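Local structure of serine-rich secreted cell wall anchored (LPXTG-motif ) protein (5NXK) at residues Asn40-Ala54 with Ala70-Thr84. The protein is a serine-rich repeat adhesin whose beta-solenoid domain probably helps the bacterium attach to surfaces of its host's gut. Numbering follows the deposited sequence.
Sequences NRNITIIGDGHYINA and AKIDLTIENATLYNT
Tyr82 turns one ring edge toward the face of Tyr51 in an offset edge-to-face pair, the planes 89° apart and the centroids separated by 5.6 Å. Its CE1 comes within 3.7 Å of Tyr51 CB, which lies in the plane of the Tyr82 ring. With CG beside its own backbone N (chi1 -56°), the Tyr82 ring leans back along the sheet to meet Tyr51, while Tyr82 CB sits 3.3 Å from Asn53 OD1. That amide oxygen has its polar partner in Tyr138 OH, and Tyr51 OH bonds to Asp141 OD2.

The backbones beneath are successive rungs of a right-handed parallel beta-solenoid, joined in two ladders. Arg41–Ile46 runs beside Ile72–Glu77 and Tyr51–Ala54 beside Thr80–Asn83. Between them the earlier rung spends four residues, Gly47 to His50, on a type I' turn, whereas the later one takes only Asn78 and Ala79 round its corner at Asn78, hence a register shift of two. Asn78 O accepts Gly49 N at 2.9 Å, and a water links Asp48 N to Asn78 ND2.

Ile45 belongs to the buried face, where aliphatic side chains of the two rungs line up, Ile43 with Leu74 and Ile45 with Ile76. It lies alongside Ile76, both pointing the same way, CD1 4.2 Å from Ile76 CG1. Next to them Leu74 CD1 reaches Ile43 CG2 at 3.7 Å. At the start of the first ladder, Asn40 extends the backbone pattern through its side chain: OD1 accepts Lys71 N at 2.8 Å in the carbonyl plane.

Strand 21-24 flanks 41-46 on one side and 97-102 flanks 71-77 on the other; in the second sheet, 28-30 and 105-109 take the equivalent places. Tyr108 extends the aromatic row beyond Tyr82, and strand 137-140 packs against Tyr51, Asn53 and Tyr82.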
loop_
_atom_site.group_PDB
_atom_site.type_symbol
_atom_site.label_atom_id
_atom_site.label_comp_id
_atom_site.label_asym_id
_atom_site.label_seq_id
_atom_site.Cartn_x
_atom_site.Cartn_y
_atom_site.Cartn_z
ATOM N N ASN A 40 9.316 16.994 -11.708
ATOM C CA ASN A 40 8.639 17.314 -10.461
ATOM C C ASN A 40 7.165 17.561 -10.722
ATOM O O ASN A 40 6.811 18.345 -11.596
ATOM C CB ASN A 40 9.253 18.553 -9.791
ATOM C CG ASN A 40 10.661 18.301 -9.248
ATOM O OD1 ASN A 40 10.967 17.216 -8.751
ATOM N ND2 ASN A 40 11.523 19.317 -9.344
ATOM N N ARG A 41 6.304 16.874 -9.977
ATOM C CA ARG A 41 4.863 17.017 -10.145
ATOM C C ARG A 41 4.183 17.007 -8.793
ATOM O O ARG A 41 4.555 16.251 -7.896
ATOM C CB ARG A 41 4.278 15.909 -11.028
ATOM C CG ARG A 41 4.729 15.945 -12.487
ATOM C CD ARG A 41 4.272 17.219 -13.220
ATOM N NE ARG A 41 2.816 17.379 -13.287
ATOM C CZ ARG A 41 2.026 16.703 -14.121
ATOM N NH1 ARG A 41 2.547 15.800 -14.942
ATOM N NH2 ARG A 41 0.712 16.914 -14.130
ATOM N N ASN A 42 3.206 17.887 -8.655
ATOM C CA ASN A 42 2.315 17.908 -7.514
ATOM C C ASN A 42 0.883 17.816 -8.033
ATOM O O ASN A 42 0.334 18.796 -8.527
ATOM C CB ASN A 42 2.543 19.183 -6.703
ATOM C CG ASN A 42 1.560 19.340 -5.564
ATOM O OD1 ASN A 42 1.125 18.363 -4.957
ATOM N ND2 ASN A 42 1.194 20.587 -5.273
ATOM N N ILE A 43 0.274 16.641 -7.914
ATOM C CA ILE A 43 -0.998 16.376 -8.583
ATOM C C ILE A 43 -2.076 15.932 -7.613
ATOM O O ILE A 43 -1.859 15.029 -6.798
ATOM C CB ILE A 43 -0.855 15.278 -9.663
ATOM C CG1 ILE A 43 0.183 15.677 -10.719
ATOM C CG2 ILE A 43 -2.204 14.972 -10.301
ATOM C CD1 ILE A 43 0.569 14.531 -11.660
ATOM N N THR A 44 -3.235 16.574 -7.702
ATOM C CA THR A 44 -4.389 16.182 -6.912
ATOM C C THR A 44 -5.564 15.853 -7.808
ATOM O O THR A 44 -6.002 16.689 -8.603
ATOM C CB THR A 44 -4.800 17.290 -5.933
ATOM O OG1 THR A 44 -3.697 17.584 -5.069
ATOM C CG2 THR A 44 -6.003 16.849 -5.102
ATOM N N ILE A 45 -6.069 14.635 -7.686
ATOM C CA ILE A 45 -7.279 14.260 -8.388
ATOM C C ILE A 45 -8.456 14.324 -7.447
ATOM O O ILE A 45 -8.524 13.569 -6.473
ATOM C CB ILE A 45 -7.206 12.841 -8.974
ATOM C CG1 ILE A 45 -6.043 12.717 -9.955
ATOM C CG2 ILE A 45 -8.537 12.481 -9.644
ATOM C CD1 ILE A 45 -5.978 11.357 -10.642
ATOM N N ILE A 46 -9.375 15.237 -7.727
ATOM C CA ILE A 46 -10.604 15.359 -6.951
ATOM C C ILE A 46 -11.678 14.470 -7.572
ATOM O O ILE A 46 -12.152 14.734 -8.682
ATOM C CB ILE A 46 -11.102 16.813 -6.886
ATOM C CG1 ILE A 46 -10.062 17.696 -6.195
ATOM C CG2 ILE A 46 -12.427 16.881 -6.160
ATOM C CD1 ILE A 46 -10.376 19.183 -6.266
ATOM N N GLY A 47 -12.047 13.405 -6.870
ATOM C CA GLY A 47 -12.888 12.387 -7.469
ATOM C C GLY A 47 -14.356 12.734 -7.587
ATOM O O GLY A 47 -15.038 12.263 -8.507
ATOM N N ASP A 48 -14.834 13.565 -6.668
ATOM C CA ASP A 48 -16.257 13.876 -6.538
ATOM C C ASP A 48 -17.160 12.625 -6.591
ATOM O O ASP A 48 -18.242 12.645 -7.189
ATOM C CB ASP A 48 -16.687 14.881 -7.610
ATOM C CG ASP A 48 -17.958 15.629 -7.224
ATOM O OD1 ASP A 48 -18.129 15.925 -6.019
ATOM O OD2 ASP A 48 -18.781 15.918 -8.120
ATOM N N GLY A 49 -16.708 11.541 -5.973
ATOM C CA GLY A 49 -17.512 10.335 -5.870
ATOM C C GLY A 49 -17.450 9.446 -7.103
ATOM O O GLY A 49 -18.076 8.383 -7.127
ATOM N N HIS A 50 -16.680 9.851 -8.118
ATOM C CA HIS A 50 -16.617 9.063 -9.345
ATOM C C HIS A 50 -15.609 7.925 -9.249
ATOM O O HIS A 50 -14.837 7.858 -8.299
ATOM C CB HIS A 50 -16.277 9.966 -10.527
ATOM C CG HIS A 50 -17.299 11.028 -10.776
ATOM N ND1 HIS A 50 -18.536 10.752 -11.320
ATOM C CD2 HIS A 50 -17.284 12.359 -10.529
ATOM C CE1 HIS A 50 -19.230 11.873 -11.418
ATOM N NE2 HIS A 50 -18.496 12.859 -10.937
ATOM N N TYR A 51 -15.615 7.028 -10.231
ATOM C CA TYR A 51 -14.611 5.973 -10.243
ATOM C C TYR A 51 -13.665 6.118 -11.429
ATOM O O TYR A 51 -13.982 6.773 -12.418
ATOM C CB TYR A 51 -15.267 4.574 -10.243
ATOM C CG TYR A 51 -15.918 4.116 -11.546
ATOM C CD1 TYR A 51 -15.146 3.762 -12.655
ATOM C CD2 TYR A 51 -17.298 3.968 -11.639
ATOM C CE1 TYR A 51 -15.730 3.326 -13.832
ATOM C CE2 TYR A 51 -17.897 3.528 -12.819
ATOM C CZ TYR A 51 -17.106 3.209 -13.912
ATOM O OH TYR A 51 -17.683 2.771 -15.088
ATOM N N ILE A 52 -12.495 5.504 -11.304
ATOM C CA ILE A 52 -11.604 5.300 -12.424
ATOM C C ILE A 52 -11.309 3.813 -12.507
ATOM O O ILE A 52 -10.870 3.200 -11.524
ATOM C CB ILE A 52 -10.281 6.081 -12.271
ATOM C CG1 ILE A 52 -10.559 7.561 -11.996
ATOM C CG2 ILE A 52 -9.416 5.902 -13.514
ATOM C CD1 ILE A 52 -9.337 8.355 -11.673
ATOM N N ASN A 53 -11.542 3.226 -13.668
ATOM C CA ASN A 53 -11.364 1.791 -13.826
ATOM C C ASN A 53 -10.225 1.486 -14.809
ATOM O O ASN A 53 -10.368 1.652 -16.026
ATOM C CB ASN A 53 -12.683 1.159 -14.277
ATOM C CG ASN A 53 -12.585 -0.341 -14.484
ATOM O OD1 ASN A 53 -11.665 -0.995 -13.994
ATOM N ND2 ASN A 53 -13.553 -0.898 -15.212
ATOM N N ALA A 54 -9.091 1.050 -14.268
ATOM C CA ALA A 54 -7.902 0.780 -15.068
ATOM C C ALA A 54 -7.929 -0.663 -15.553
ATOM O O ALA A 54 -7.621 -1.597 -14.802
ATOM C CB ALA A 54 -6.637 1.051 -14.266
ATOM N N ALA A 70 13.922 14.091 -9.346
ATOM C CA ALA A 70 12.540 14.497 -9.581
ATOM C C ALA A 70 11.629 13.811 -8.567
ATOM O O ALA A 70 11.817 12.631 -8.260
ATOM C CB ALA A 70 12.113 14.172 -11.001
ATOM N N LYS A 71 10.642 14.548 -8.066
ATOM C CA LYS A 71 9.702 14.036 -7.069
ATOM C C LYS A 71 8.259 14.139 -7.556
ATOM O O LYS A 71 7.818 15.211 -7.970
ATOM C CB LYS A 71 9.877 14.816 -5.764
ATOM C CG LYS A 71 8.797 14.615 -4.714
ATOM C CD LYS A 71 9.200 15.340 -3.426
ATOM C CE LYS A 71 8.053 15.448 -2.432
ATOM N NZ LYS A 71 7.436 14.139 -2.125
ATOM N N ILE A 72 7.517 13.032 -7.502
ATOM C CA ILE A 72 6.079 13.095 -7.806
ATOM C C ILE A 72 5.237 12.883 -6.571
ATOM O O ILE A 72 5.373 11.874 -5.881
ATOM C CB ILE A 72 5.644 12.054 -8.857
ATOM C CG1 ILE A 72 6.190 12.407 -10.238
ATOM C CG2 ILE A 72 4.119 11.990 -8.968
ATOM C CD1 ILE A 72 6.113 11.244 -11.206
ATOM N N ASP A 73 4.373 13.845 -6.297
ATOM C CA ASP A 73 3.396 13.726 -5.235
ATOM C C ASP A 73 2.013 13.626 -5.892
ATOM O O ASP A 73 1.580 14.562 -6.566
ATOM C CB ASP A 73 3.487 14.920 -4.289
ATOM C CG ASP A 73 2.946 14.609 -2.907
ATOM O OD1 ASP A 73 1.708 14.508 -2.757
ATOM O OD2 ASP A 73 3.762 14.470 -1.968
ATOM N N LEU A 74 1.364 12.468 -5.768
ATOM C CA LEU A 74 0.052 12.226 -6.385
ATOM C C LEU A 74 -0.985 12.004 -5.305
ATOM O O LEU A 74 -0.836 11.096 -4.496
ATOM C CB LEU A 74 0.099 11.015 -7.320
ATOM C CG LEU A 74 -1.240 10.540 -7.904
ATOM C CD1 LEU A 74 -1.889 11.612 -8.783
ATOM C CD2 LEU A 74 -1.043 9.258 -8.692
ATOM N N THR A 75 -2.016 12.837 -5.270
ATOM C CA THR A 75 -3.117 12.668 -4.327
ATOM C C THR A 75 -4.421 12.345 -5.064
ATOM O O THR A 75 -4.749 12.997 -6.050
ATOM C CB THR A 75 -3.274 13.945 -3.467
ATOM O OG1 THR A 75 -2.087 14.127 -2.683
ATOM C CG2 THR A 75 -4.440 13.842 -2.532
ATOM N N ILE A 76 -5.139 11.318 -4.613
ATOM C CA ILE A 76 -6.471 11.021 -5.124
ATOM C C ILE A 76 -7.469 11.088 -3.971
ATOM O O ILE A 76 -7.249 10.461 -2.924
ATOM C CB ILE A 76 -6.534 9.641 -5.799
ATOM C CG1 ILE A 76 -5.484 9.551 -6.917
ATOM C CG2 ILE A 76 -7.932 9.379 -6.337
ATOM C CD1 ILE A 76 -5.484 8.234 -7.680
ATOM N N GLU A 77 -8.523 11.886 -4.123
ATOM C CA GLU A 77 -9.509 12.079 -3.057
ATOM C C GLU A 77 -10.891 11.681 -3.523
ATOM O O GLU A 77 -11.255 11.949 -4.674
ATOM C CB GLU A 77 -9.575 13.528 -2.602
ATOM C CG GLU A 77 -8.263 14.235 -2.432
ATOM C CD GLU A 77 -8.453 15.639 -1.858
ATOM O OE1 GLU A 77 -7.472 16.233 -1.360
ATOM O OE2 GLU A 77 -9.594 16.150 -1.928
ATOM N N ASN A 78 -11.647 11.039 -2.636
ATOM C CA ASN A 78 -13.084 10.831 -2.816
ATOM C C ASN A 78 -13.381 10.148 -4.138
ATOM O O ASN A 78 -14.105 10.666 -4.981
ATOM C CB ASN A 78 -13.820 12.161 -2.711
ATOM C CG ASN A 78 -15.332 11.984 -2.635
ATOM O OD1 ASN A 78 -15.832 10.899 -2.306
ATOM N ND2 ASN A 78 -16.065 13.049 -2.929
ATOM N N ALA A 79 -12.778 8.983 -4.320
ATOM C CA ALA A 79 -12.949 8.243 -5.552
ATOM C C ALA A 79 -12.927 6.743 -5.306
ATOM O O ALA A 79 -12.459 6.258 -4.265
ATOM C CB ALA A 79 -11.867 8.635 -6.554
ATOM N N THR A 80 -13.447 6.011 -6.271
ATOM C CA THR A 80 -13.332 4.569 -6.258
ATOM C C THR A 80 -12.339 4.170 -7.327
ATOM O O THR A 80 -12.429 4.632 -8.465
ATOM C CB THR A 80 -14.687 3.906 -6.495
ATOM O OG1 THR A 80 -15.596 4.357 -5.487
ATOM C CG2 THR A 80 -14.565 2.387 -6.434
ATOM N N LEU A 81 -11.371 3.333 -6.975
ATOM C CA LEU A 81 -10.354 2.978 -7.949
ATOM C C LEU A 81 -10.356 1.478 -8.217
ATOM O O LEU A 81 -10.302 0.681 -7.279
ATOM C CB LEU A 81 -8.971 3.417 -7.451
ATOM C CG LEU A 81 -8.851 4.867 -6.968
ATOM C CD1 LEU A 81 -7.462 5.101 -6.370
ATOM C CD2 LEU A 81 -9.124 5.863 -8.092
ATOM N N TYR A 82 -10.404 1.097 -9.490
ATOM C CA TYR A 82 -10.365 -0.315 -9.868
ATOM C C TYR A 82 -9.140 -0.585 -10.718
ATOM O O TYR A 82 -8.763 0.253 -11.534
ATOM C CB TYR A 82 -11.606 -0.731 -10.677
ATOM C CG TYR A 82 -12.946 -0.482 -10.028
ATOM C CD1 TYR A 82 -13.585 0.752 -10.149
ATOM C CD2 TYR A 82 -13.595 -1.497 -9.326
ATOM C CE1 TYR A 82 -14.827 0.973 -9.566
ATOM C CE2 TYR A 82 -14.834 -1.285 -8.741
ATOM C CZ TYR A 82 -15.447 -0.052 -8.863
ATOM O OH TYR A 82 -16.681 0.149 -8.282
ATOM N N ASN A 83 -8.526 -1.754 -10.557
ATOM C CA ASN A 83 -7.450 -2.120 -11.465
ATOM C C ASN A 83 -7.304 -3.625 -11.596
ATOM O O ASN A 83 -7.528 -4.364 -10.634
ATOM C CB ASN A 83 -6.116 -1.512 -10.997
ATOM C CG ASN A 83 -5.597 -2.178 -9.744
ATOM O OD1 ASN A 83 -6.058 -1.878 -8.634
ATOM N ND2 ASN A 83 -4.645 -3.106 -9.909
ATOM N N THR A 84 -6.886 -4.072 -12.773
ATOM C CA THR A 84 -6.638 -5.492 -12.999
ATOM C C THR A 84 -5.149 -5.792 -12.987
ATOM O O THR A 84 -4.736 -6.942 -12.807
ATOM C CB THR A 84 -7.215 -5.957 -14.345
ATOM O OG1 THR A 84 -6.595 -5.206 -15.391
ATOM C CG2 THR A 84 -8.718 -5.720 -14.389
HETATM O O HOH W 1 -0.445 15.655 -4.137
HETATM O O HOH W 2 -14.393 15.136 -4.244
HETATM O O HOH W 3 -5.028 -2.092 -14.199
#